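Local coordinates for methionine-binding protein (Coxiella burnetii, PDB 3TQW) that binds methionine and probably delivers it, as the substrate-binding lipoprotein of an ABC transporter, to the membrane permease for uptake, at residues 57-61 and 62-66; 65-68 and 69-73; 152-155 and 156-160; 231-234 and 235-239. One frame throughout, in Å; residues are numbered along the deposited sequence. Where two conformers were deposited one is given.

Contact 1 of 4, residues 57-61 and 62-66; sequences MFQHL and PYLKA. With MET (methionine), chain C.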
loop_
_atom_site.group_PDB
_atom_site.type_symbol
_atom_site.label_atom_id
_atom_site.label_comp_id
_atom_site.label_asym_id
_atom_site.label_seq_id
_atom_site.Cartn_x
_atom_site.Cartn_y
_atom_site.Cartn_z
HETATM N N MSE A 57 7.353 7.363 -4.054
HETATM C CA MSE A 57 6.594 7.228 -2.823
HETATM C C MSE A 57 5.335 6.441 -3.137
HETATM O O MSE A 57 4.340 7.015 -3.586
HETATM C CB MSE A 57 6.206 8.599 -2.264
HETATM C CG MSE A 57 5.452 8.504 -0.926
HETATM SE SE MSE A 57 4.151 9.948 -0.644
HETATM C CE MSE A 57 2.878 9.490 -2.063
ATOM N N PHE A 58 5.373 5.132 -2.918
ATOM C CA PHE A 58 4.230 4.295 -3.267
ATOM C C PHE A 58 4.180 2.955 -2.542
ATOM O O PHE A 58 3.171 2.250 -2.618
ATOM C CB PHE A 58 4.220 4.027 -4.775
ATOM C CG PHE A 58 5.137 2.912 -5.193
ATOM C CD1 PHE A 58 6.503 3.130 -5.317
ATOM C CD2 PHE A 58 4.638 1.645 -5.460
ATOM C CE1 PHE A 58 7.356 2.098 -5.692
ATOM C CE2 PHE A 58 5.487 0.612 -5.837
ATOM C CZ PHE A 58 6.844 0.841 -5.955
ATOM N N GLN A 59 5.257 2.590 -1.853
ATOM C CA GLN A 59 5.404 1.223 -1.360
ATOM C C GLN A 59 5.793 1.144 0.111
ATOM O O GLN A 59 6.301 2.114 0.690
ATOM C CB GLN A 59 6.476 0.495 -2.181
ATOM C CG GLN A 59 7.890 0.817 -1.721
ATOM C CD GLN A 59 8.928 0.534 -2.780
ATOM O OE1 GLN A 59 9.046 -0.587 -3.270
ATOM N NE2 GLN A 59 9.694 1.556 -3.140
ATOM N N HIS A 60 5.573 -0.026 0.707
ATOM C CA HIS A 60 6.126 -0.326 2.027
ATOM C C HIS A 60 7.436 -1.113 1.918
ATOM O O HIS A 60 7.814 -1.567 0.834
ATOM C CB HIS A 60 5.106 -1.054 2.917
ATOM C CG HIS A 60 4.391 -2.186 2.242
ATOM N ND1 HIS A 60 5.043 -3.305 1.766
ATOM C CD2 HIS A 60 3.074 -2.387 1.994
ATOM C CE1 HIS A 60 4.162 -4.138 1.242
ATOM N NE2 HIS A 60 2.958 -3.605 1.364
ATOM N N LEU A 61 8.117 -1.275 3.047
ATOM C CA LEU A 61 9.427 -1.919 3.069
ATOM C C LEU A 61 9.413 -3.387 2.607
ATOM O O LEU A 61 10.299 -3.806 1.863
ATOM C CB LEU A 61 10.060 -1.778 4.457
ATOM C CG LEU A 61 11.555 -2.057 4.592
ATOM C CD1 LEU A 61 12.338 -1.373 3.483
ATOM C CD2 LEU A 61 12.059 -1.620 5.966
ATOM N N PRO A 62 8.413 -4.176 3.041
ATOM C CA PRO A 62 8.356 -5.560 2.552
ATOM C C PRO A 62 8.215 -5.645 1.030
ATOM O O PRO A 62 8.813 -6.524 0.410
ATOM C CB PRO A 62 7.103 -6.121 3.238
ATOM C CG PRO A 62 7.007 -5.311 4.513
ATOM C CD PRO A 62 7.406 -3.921 4.086
ATOM N N TYR A 63 7.433 -4.754 0.432
ATOM C CA TYR A 63 7.344 -4.721 -1.021
ATOM C C TYR A 63 8.702 -4.383 -1.647
ATOM O O TYR A 63 9.125 -5.008 -2.618
ATOM C CB TYR A 63 6.279 -3.727 -1.489
ATOM C CG TYR A 63 6.004 -3.832 -2.971
ATOM C CD1 TYR A 63 6.805 -3.164 -3.893
ATOM C CD2 TYR A 63 4.961 -4.617 -3.450
ATOM C CE1 TYR A 63 6.563 -3.266 -5.264
ATOM C CE2 TYR A 63 4.706 -4.721 -4.816
ATOM C CZ TYR A 63 5.515 -4.049 -5.713
ATOM O OH TYR A 63 5.274 -4.155 -7.068
ATOM N N LEU A 64 9.382 -3.389 -1.085
ATOM C CA LEU A 64 10.690 -2.978 -1.589
ATOM C C LEU A 64 11.700 -4.118 -1.509
ATOM O O LEU A 64 12.406 -4.411 -2.476
ATOM C CB LEU A 64 11.205 -1.771 -0.798
ATOM C CG LEU A 64 12.607 -1.285 -1.154
ATOM C CD1 LEU A 64 12.718 -1.026 -2.657
ATOM C CD2 LEU A 64 12.961 -0.025 -0.352
ATOM N N LYS A 65 11.764 -4.758 -0.347
ATOM C CA LYS A 65 12.660 -5.887 -0.148
ATOM C C LYS A 65 12.347 -7.010 -1.128
ATOM O O LYS A 65 13.253 -7.636 -1.677
ATOM C CB LYS A 65 12.565 -6.398 1.293
ATOM C CG LYS A 65 13.067 -5.398 2.331
ATOM C CD LYS A 65 12.852 -5.912 3.750
ATOM C CE LYS A 65 13.418 -4.938 4.783
ATOM N NZ LYS A 65 13.105 -5.352 6.181
ATOM N N ALA A 66 11.063 -7.270 -1.347
ATOM C CA ALA A 66 10.672 -8.334 -2.267
ATOM C C ALA A 66 11.098 -8.029 -3.707
ATOM O O ALA A 66 11.664 -8.889 -4.388
ATOM C CB ALA A 66 9.167 -8.603 -2.178
HETATM N N MET C . 0.068 2.117 -0.674
HETATM C CA MET C . 0.057 0.649 -0.633
HETATM C C MET C . -0.312 0.186 0.774
HETATM O O MET C . 0.109 0.801 1.751
HETATM C CB MET C . 1.435 0.104 -1.034
HETATM C CG MET C . 1.557 -1.422 -1.087
HETATM S SD MET C . 3.221 -1.954 -1.569
HETATM C CE MET C . 3.255 -1.346 -3.254
HETATM O OXT MET C . -1.033 -0.796 0.973
#

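Contact 2 of 4, residues 65-68 and 69-73; sequences KAQI and EMRGY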
loop_
_atom_site.group_PDB
_atom_site.type_symbol
_atom_site.label_atom_id
_atom_site.label_comp_id
_atom_site.label_asym_id
_atom_site.label_seq_id
_atom_site.Cartn_x
_atom_site.Cartn_y
_atom_site.Cartn_z
ATOM N N LYS A 65 11.764 -4.758 -0.347
ATOM C CA LYS A 65 12.660 -5.887 -0.148
ATOM C C LYS A 65 12.347 -7.010 -1.128
ATOM O O LYS A 65 13.253 -7.636 -1.677
ATOM C CB LYS A 65 12.565 -6.398 1.293
ATOM C CG LYS A 65 13.067 -5.398 2.331
ATOM C CD LYS A 65 12.852 -5.912 3.750
ATOM C CE LYS A 65 13.418 -4.938 4.783
ATOM N NZ LYS A 65 13.105 -5.352 6.181
ATOM N N ALA A 66 11.063 -7.270 -1.347
ATOM C CA ALA A 66 10.672 -8.334 -2.267
ATOM C C ALA A 66 11.098 -8.029 -3.707
ATOM O O ALA A 66 11.664 -8.889 -4.388
ATOM C CB ALA A 66 9.167 -8.603 -2.178
ATOM N N GLN A 67 10.849 -6.809 -4.175
ATOM C CA GLN A 67 11.240 -6.466 -5.543
ATOM C C GLN A 67 12.761 -6.363 -5.723
ATOM O O GLN A 67 13.278 -6.659 -6.798
ATOM C CB GLN A 67 10.533 -5.211 -6.076
ATOM C CG GLN A 67 10.643 -5.124 -7.610
ATOM C CD GLN A 67 9.814 -4.023 -8.251
ATOM O OE1 GLN A 67 9.590 -2.964 -7.665
ATOM N NE2 GLN A 67 9.376 -4.268 -9.493
ATOM N N ILE A 68 13.473 -5.965 -4.675
ATOM C CA ILE A 68 14.937 -5.978 -4.713
ATOM C C ILE A 68 15.447 -7.405 -4.878
ATOM O O ILE A 68 16.376 -7.665 -5.641
ATOM C CB ILE A 68 15.551 -5.355 -3.439
ATOM C CG1 ILE A 68 15.448 -3.832 -3.488
ATOM C CG2 ILE A 68 17.015 -5.775 -3.281
ATOM C CD1 ILE A 68 15.883 -3.144 -2.203
ATOM N N GLU A 69 14.836 -8.339 -4.161
ATOM C CA GLU A 69 15.241 -9.735 -4.273
ATOM C C GLU A 69 14.990 -10.267 -5.688
ATOM O O GLU A 69 15.761 -11.078 -6.200
ATOM C CB GLU A 69 14.522 -10.587 -3.227
ATOM C CG GLU A 69 14.755 -12.080 -3.372
ATOM C CD GLU A 69 16.208 -12.474 -3.149
ATOM O OE1 GLU A 69 16.907 -11.778 -2.381
ATOM O OE2 GLU A 69 16.651 -13.481 -3.745
HETATM N N MSE A 70 13.912 -9.800 -6.312
HETATM C CA MSE A 70 13.542 -10.238 -7.653
HETATM C C MSE A 70 14.414 -9.624 -8.739
HETATM O O MSE A 70 14.796 -10.298 -9.699
HETATM C CB MSE A 70 12.092 -9.860 -7.948
HETATM C CG MSE A 70 11.062 -10.853 -7.470
HETATM SE SE MSE A 70 9.284 -10.230 -7.978
HETATM C CE MSE A 70 8.766 -9.409 -6.287
ATOM N N ARG A 71 14.704 -8.338 -8.587
ATOM C CA ARG A 71 15.297 -7.544 -9.664
ATOM C C ARG A 71 16.717 -7.036 -9.390
ATOM O O ARG A 71 17.441 -6.698 -10.322
ATOM C CB ARG A 71 14.392 -6.351 -10.014
ATOM C CG ARG A 71 12.925 -6.706 -10.234
ATOM C CD ARG A 71 12.732 -7.600 -11.450
ATOM N NE ARG A 71 13.056 -6.921 -12.703
ATOM C CZ ARG A 71 12.185 -6.226 -13.428
ATOM N NH1 ARG A 71 10.927 -6.104 -13.025
ATOM N NH2 ARG A 71 12.572 -5.648 -14.557
ATOM N N GLY A 72 17.109 -6.970 -8.122
ATOM C CA GLY A 72 18.469 -6.588 -7.778
ATOM C C GLY A 72 18.712 -5.086 -7.734
ATOM O O GLY A 72 19.859 -4.642 -7.751
ATOM N N TYR A 73 17.638 -4.302 -7.674
ATOM C CA TYR A 73 17.750 -2.845 -7.615
ATOM C C TYR A 73 18.567 -2.390 -6.410
ATOM O O TYR A 73 18.438 -2.940 -5.318
ATOM C CB TYR A 73 16.365 -2.198 -7.527
ATOM C CG TYR A 73 15.453 -2.477 -8.697
ATOM C CD1 TYR A 73 15.936 -2.485 -10.001
ATOM C CD2 TYR A 73 14.106 -2.740 -8.495
ATOM C CE1 TYR A 73 15.095 -2.744 -11.068
ATOM C CE2 TYR A 73 13.264 -2.998 -9.552
ATOM C CZ TYR A 73 13.760 -3.000 -10.832
ATOM O OH TYR A 73 12.907 -3.262 -11.879
HETATM O O HOH W 1 9.298 -7.094 -10.390
#

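Contact 3 of 4, residues 152-155 and 156-160; sequences VELD and AAQLS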
loop_
_atom_site.group_PDB
_atom_site.type_symbol
_atom_site.label_atom_id
_atom_site.label_comp_id
_atom_site.label_asym_id
_atom_site.label_seq_id
_atom_site.Cartn_x
_atom_site.Cartn_y
_atom_site.Cartn_z
ATOM N N VAL A 152 -8.448 -16.482 -3.921
ATOM C CA VAL A 152 -8.302 -16.035 -5.300
ATOM C C VAL A 152 -7.220 -14.960 -5.377
ATOM O O VAL A 152 -7.343 -13.908 -4.760
ATOM C CB VAL A 152 -9.628 -15.452 -5.822
ATOM C CG1 VAL A 152 -9.472 -14.944 -7.247
ATOM C CG2 VAL A 152 -10.727 -16.500 -5.746
ATOM N N GLU A 153 -6.162 -15.227 -6.136
ATOM C CA GLU A 153 -5.037 -14.307 -6.222
ATOM C C GLU A 153 -5.128 -13.387 -7.447
ATOM O O GLU A 153 -4.998 -13.834 -8.584
ATOM C CB GLU A 153 -3.725 -15.096 -6.176
ATOM C CG GLU A 153 -3.610 -15.955 -4.896
ATOM C CD GLU A 153 -2.759 -17.202 -5.072
ATOM O OE1 GLU A 153 -1.626 -17.231 -4.544
ATOM O OE2 GLU A 153 -3.227 -18.162 -5.730
ATOM N N LEU A 154 -5.371 -12.099 -7.195
ATOM C CA LEU A 154 -5.506 -11.099 -8.254
ATOM C C LEU A 154 -4.477 -9.987 -8.122
ATOM O O LEU A 154 -4.040 -9.657 -7.019
ATOM C CB LEU A 154 -6.902 -10.467 -8.218
ATOM C CG LEU A 154 -8.079 -11.451 -8.237
ATOM C CD1 LEU A 154 -9.396 -10.712 -8.039
ATOM C CD2 LEU A 154 -8.096 -12.237 -9.532
ATOM N N ASP A 155 -4.108 -9.393 -9.251
ATOM C CA ASP A 155 -3.281 -8.194 -9.225
ATOM C C ASP A 155 -3.979 -7.112 -8.399
ATOM O O ASP A 155 -5.197 -6.937 -8.489
ATOM C CB ASP A 155 -3.021 -7.688 -10.643
ATOM C CG ASP A 155 -2.237 -6.400 -10.659
ATOM O OD1 ASP A 155 -1.001 -6.464 -10.504
ATOM O OD2 ASP A 155 -2.859 -5.323 -10.797
ATOM N N ALA A 156 -3.204 -6.391 -7.596
ATOM C CA ALA A 156 -3.754 -5.411 -6.656
ATOM C C ALA A 156 -4.725 -4.417 -7.293
ATOM O O ALA A 156 -5.698 -3.998 -6.664
ATOM C CB ALA A 156 -2.624 -4.661 -5.954
ATOM N N ALA A 157 -4.448 -4.026 -8.533
ATOM C CA ALA A 157 -5.257 -3.020 -9.221
ATOM C C ALA A 157 -6.568 -3.589 -9.759
ATOM O O ALA A 157 -7.392 -2.850 -10.299
ATOM C CB ALA A 157 -4.456 -2.369 -10.356
ATOM N N GLN A 158 -6.754 -4.899 -9.613
ATOM C CA GLN A 158 -7.959 -5.575 -10.094
ATOM C C GLN A 158 -8.930 -5.895 -8.955
ATOM O O GLN A 158 -10.100 -6.188 -9.192
ATOM C CB GLN A 158 -7.594 -6.872 -10.851
ATOM C CG GLN A 158 -8.820 -7.679 -11.317
ATOM C CD GLN A 158 -8.496 -8.994 -12.042
ATOM O OE1 GLN A 158 -7.376 -9.218 -12.510
ATOM N NE2 GLN A 158 -9.495 -9.866 -12.141
ATOM N N LEU A 159 -8.444 -5.834 -7.719
ATOM C CA LEU A 159 -9.223 -6.306 -6.575
ATOM C C LEU A 159 -10.529 -5.536 -6.373
ATOM O O LEU A 159 -11.552 -6.119 -6.011
ATOM C CB LEU A 159 -8.380 -6.296 -5.295
ATOM C CG LEU A 159 -7.295 -7.373 -5.224
ATOM C CD1 LEU A 159 -6.181 -6.965 -4.280
ATOM C CD2 LEU A 159 -7.896 -8.727 -4.813
ATOM N N SER A 160 -10.506 -4.234 -6.616
ATOM C CA SER A 160 -11.697 -3.424 -6.366
ATOM C C SER A 160 -12.859 -3.743 -7.310
ATOM O O SER A 160 -14.007 -3.438 -7.004
ATOM C CB SER A 160 -11.373 -1.929 -6.402
ATOM O OG SER A 160 -11.113 -1.483 -7.720
HETATM O O HOH W 2 -5.278 -10.462 -11.755
#

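Contact 4 of 4, residues 231-234 and 235-239; sequences KIFG and DGAIP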
loop_
_atom_site.group_PDB
_atom_site.type_symbol
_atom_site.label_atom_id
_atom_site.label_comp_id
_atom_site.label_asym_id
_atom_site.label_seq_id
_atom_site.Cartn_x
_atom_site.Cartn_y
_atom_site.Cartn_z
ATOM N N LYS A 231 -8.016 14.815 4.946
ATOM C CA LYS A 231 -9.123 15.056 4.026
ATOM C C LYS A 231 -9.244 13.940 2.982
ATOM O O LYS A 231 -10.345 13.563 2.592
ATOM C CB LYS A 231 -8.984 16.412 3.333
ATOM C CG LYS A 231 -8.925 17.618 4.277
ATOM C CD LYS A 231 -9.251 18.900 3.523
ATOM C CE LYS A 231 -8.609 20.142 4.148
ATOM N NZ LYS A 231 -8.442 20.070 5.621
ATOM N N ILE A 232 -8.106 13.413 2.539
ATOM C CA ILE A 232 -8.090 12.405 1.487
ATOM C C ILE A 232 -8.362 10.999 2.028
ATOM O O ILE A 232 -9.115 10.233 1.427
ATOM C CB ILE A 232 -6.743 12.419 0.724
ATOM C CG1 ILE A 232 -6.520 13.781 0.052
ATOM C CG2 ILE A 232 -6.691 11.300 -0.310
ATOM C CD1 ILE A 232 -5.070 14.048 -0.298
ATOM N N PHE A 233 -7.760 10.672 3.171
ATOM C CA PHE A 233 -7.779 9.305 3.699
ATOM C C PHE A 233 -8.535 9.139 5.018
ATOM O O PHE A 233 -8.809 8.012 5.448
ATOM C CB PHE A 233 -6.348 8.798 3.903
ATOM C CG PHE A 233 -5.538 8.723 2.639
ATOM C CD1 PHE A 233 -5.663 7.641 1.781
ATOM C CD2 PHE A 233 -4.641 9.730 2.316
ATOM C CE1 PHE A 233 -4.913 7.568 0.610
ATOM C CE2 PHE A 233 -3.887 9.661 1.153
ATOM C CZ PHE A 233 -4.022 8.577 0.302
ATOM N N GLY A 234 -8.856 10.251 5.673
ATOM C CA GLY A 234 -9.437 10.189 7.003
ATOM C C GLY A 234 -8.561 9.346 7.912
ATOM O O GLY A 234 -7.329 9.423 7.849
ATOM N N ASP A 235 -9.195 8.525 8.748
ATOM C CA ASP A 235 -8.471 7.634 9.650
ATOM C C ASP A 235 -7.728 6.523 8.905
ATOM O O ASP A 235 -7.050 5.705 9.524
ATOM C CB ASP A 235 -9.427 7.012 10.673
ATOM C CG ASP A 235 -10.069 8.052 11.574
ATOM O OD1 ASP A 235 -9.485 9.145 11.733
ATOM O OD2 ASP A 235 -11.155 7.775 12.128
ATOM N N GLY A 236 -7.861 6.496 7.583
ATOM C CA GLY A 236 -7.247 5.458 6.774
ATOM C C GLY A 236 -5.765 5.684 6.533
ATOM O O GLY A 236 -5.081 4.814 5.988
ATOM N N ALA A 237 -5.274 6.856 6.928
ATOM C CA ALA A 237 -3.848 7.156 6.858
ATOM C C ALA A 237 -3.328 7.571 8.227
ATOM O O ALA A 237 -3.882 8.464 8.869
ATOM C CB ALA A 237 -3.576 8.250 5.837
ATOM N N ILE A 238 -2.263 6.916 8.670
ATOM C CA ILE A 238 -1.654 7.216 9.952
ATOM C C ILE A 238 -0.216 7.652 9.738
ATOM O O ILE A 238 0.575 6.908 9.169
ATOM C CB ILE A 238 -1.669 5.988 10.869
ATOM C CG1 ILE A 238 -3.088 5.421 10.949
ATOM C CG2 ILE A 238 -1.139 6.344 12.259
ATOM C CD1 ILE A 238 -3.169 4.122 11.672
ATOM N N PRO A 239 0.120 8.873 10.181
ATOM C CA PRO A 239 1.480 9.402 10.066
ATOM C C PRO A 239 2.481 8.401 10.627
ATOM O O PRO A 239 2.242 7.832 11.688
ATOM C CB PRO A 239 1.432 10.665 10.928
ATOM C CG PRO A 239 0.005 11.110 10.834
ATOM C CD PRO A 239 -0.800 9.840 10.807
HETATM O O HOH W 3 -4.917 10.962 8.101
#

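Contact 1 of 4, residues 57-61 and 62-66
H60 and Y63 meet each other and the bound methionine at the point where strand 55-60 gives way to helix 61-71. The ligand's sulfur, SD, lies over one face of the H60 imidazole, offset toward the rim, and is 3.4 Å from H60 NE2. Its terminal methyl, CE, rests on one face of the Y63 ring, 3.6 Å above the plane, so the thioether is held between two aromatic groups. F58 closes in beyond them: its edge is directed at the face of Y63 in an offset edge-to-face pair, planes at 77°, and F58 CE2 reaches to 3.9 Å from the ligand CE.

A second shell fixes these rings. H60 is the N-cap of the helix; with CG between its backbone N and carbonyl carbon (chi1 46°), the imidazole folds back and ND1 accepts from Y63 N at 3.1 Å, the donor near the ring plane. NE2 is bonded to N113 on helix 111-123, so both ring nitrogens are engaged and the imidazole cannot readily turn. Q59 brings OE1 to the edge of the Y63 ring, 3.5 Å from Y63 CD1, while its strongest partner is N45. On the outer side L61 O accepts from K65 N at 2.8 Å.

The axes of strand segment 57-60 and helix segment 62-66 stand at 86°, a sharp turn from sheet into helix. This strand-to-helix junction, N-capped by a side chain that also touches the ligand, contributes four of the residues that line the methionine pocket, here round the thioether end, in this substrate-binding protein.

Contact 2 of 4, residues 65-68 and 69-73
Q67 runs alongside R71, one helical turn further on, and ends against the edge of the Y73 ring. From CB the chain leaves with CG anti to the backbone N (chi1 -163°) and continues extended beyond CG. CG touches R71 CG at 3.8 Å, the two side chains pointing the same way, and also borders Y73 CE2. Next comes CD, in the plane of the tyrosine ring and 3.8 Å from Y73 CE2; the amide is turned 75° from that ring, so it meets the edge with its flat side rather than coplanar. At the tip, OE1 is bonded to N45 ND2 and NE2 to N42 O, and NE2 also donates to a water at 3.0 Å. That water accepts from R71 NH1 as well, at the edge of the guanidinium, linking the two polar ends.

R71 is bent at chi2 and chi3, which brings its guanidinium beneath the Y73 hydroxyl, with Y73 OH 3.4 Å above its plane. R71 CB covers a face of the same ring. The hydroxyl is bonded to E46, which also forms a long, weak ion pair with R71.

The backbone keeps helical pairing to the end: R71 N donates to Q67 O at 2.8 Å, and G72 N to I68 O at 2.7 Å. G72 then leaves the helix with positive phi (83°). This is a helix C-terminus ended by a glycine with positive phi, the first residue to leave helical angles, where helix 61-71 ends beside helix 44-49 and the chain turns toward strand 75-83.

Contact 3 of 4, residues 152-155 and 156-160
L154 and L159 make the apolar side of this turn. L154 is the last strand residue, and its CB sits 4.0 Å from L159 CD2, with L154 CD1 close to the same methyl; the two side chains meet at a slant. L159 is buried, and its CG lies near D155 O.

Across the turn the packing gives way to polar contacts. D155 O accepts from Q158 N at 2.8 Å; the donor stands well above the carbonyl plane. The carboxylate of D155 is brought over the next peptides by CG lying anti to its own nitrogen (chi1 177°), and OD2 accepts from A157 N at 3.1 Å. That N-H comes from above the carboxylate plane rather than within it. One aspartate thus grips two successive N-H groups, one with its backbone oxygen and one with its side chain: an Asx turn nested on a type I beta turn that starts at D155.

Q158 marks the solvent side. Its extended chain crosses L154 at about a right angle, and NE2 comes only to 3.8 Å from L154 CD2, a glancing touch. OE1 instead takes a bond from a water at 2.6 Å, and this water in turn accepts from D155 N, bridging the outer edge of the bend.

The turn leaves strand 150-154, an outermost strand of its sheet. L154 and L159 face strand 104-108 at A106, and A156 packs on Y175 of helix 173-176 as well as on Y41 and N172, residues of the methionine pocket.

Contact 4 of 4, residues 231-234 and 235-239
G234, F233 and A237 carry most of this contact, a tight turn in which the chain leaves helix 223-233. F233 CB presses against A237 CB at 3.4 Å, the closest side-chain approach here. The same methyl reaches F233 CG at 3.8 Å, meeting the ring obliquely. The phenyl itself is swung away from the turn: CG is anti to the carbonyl carbon (chi1 -62°), which sends the ring toward Y84, I177 and P13 while its root stays against A237. Y84, a residue of the methionine pocket, also touches A237. I232 CG2 lies over one face of the phenyl ring, offset toward the rim.

G234 is the first residue past the helix to abandon helical angles, with phi 53°. A positive phi of this kind suits glycine, which lets the backbone reverse at this point. The reversal is held by F233 O, which accepts from G236 N at 2.8 Å, with the donor well above the carbonyl plane, and more weakly by G234 O, which takes A237 N at 3.4 Å in a nearly straight bond (171°). A water donates to G234 O at 2.9 Å and to A237 O at 2.8 Å, so it spans the mouth of the turn and ties its two ends. D235 lies at the exposed crest, its CB touching G234.

Of the two glycines, G234 supplies the positive phi and G236 the N-H that bonds to F233 O. The turn is therefore fixed by two backbone hydrogen bonds, one of them weak, one bridging water and the apolar F233–A237 contact, without a charged pair between the segments.

Overall arrangement
All four contacts are joints where the chain enters or leaves a helix or strand. Contacts 1 and 2 overlap on helix 61-71, at its start and its end, sharing K65 and A66, centres about 10 Å apart: contact 1 touches the ligand directly, while the side chain of Q67 in contact 2 is about 8 Å from it. Contacts 1 and 4 reach the same six-stranded sheet, centres about 19 Å apart. Contact 3 belongs to the other large sheet, its nearest atoms about 7 Å from contact 1. The side chain of A156 is about 7 Å from the methionine, that of F233 in contact 4 about 8 Å. Contacts 2 and 4 lie farthest apart, centres about 29 Å.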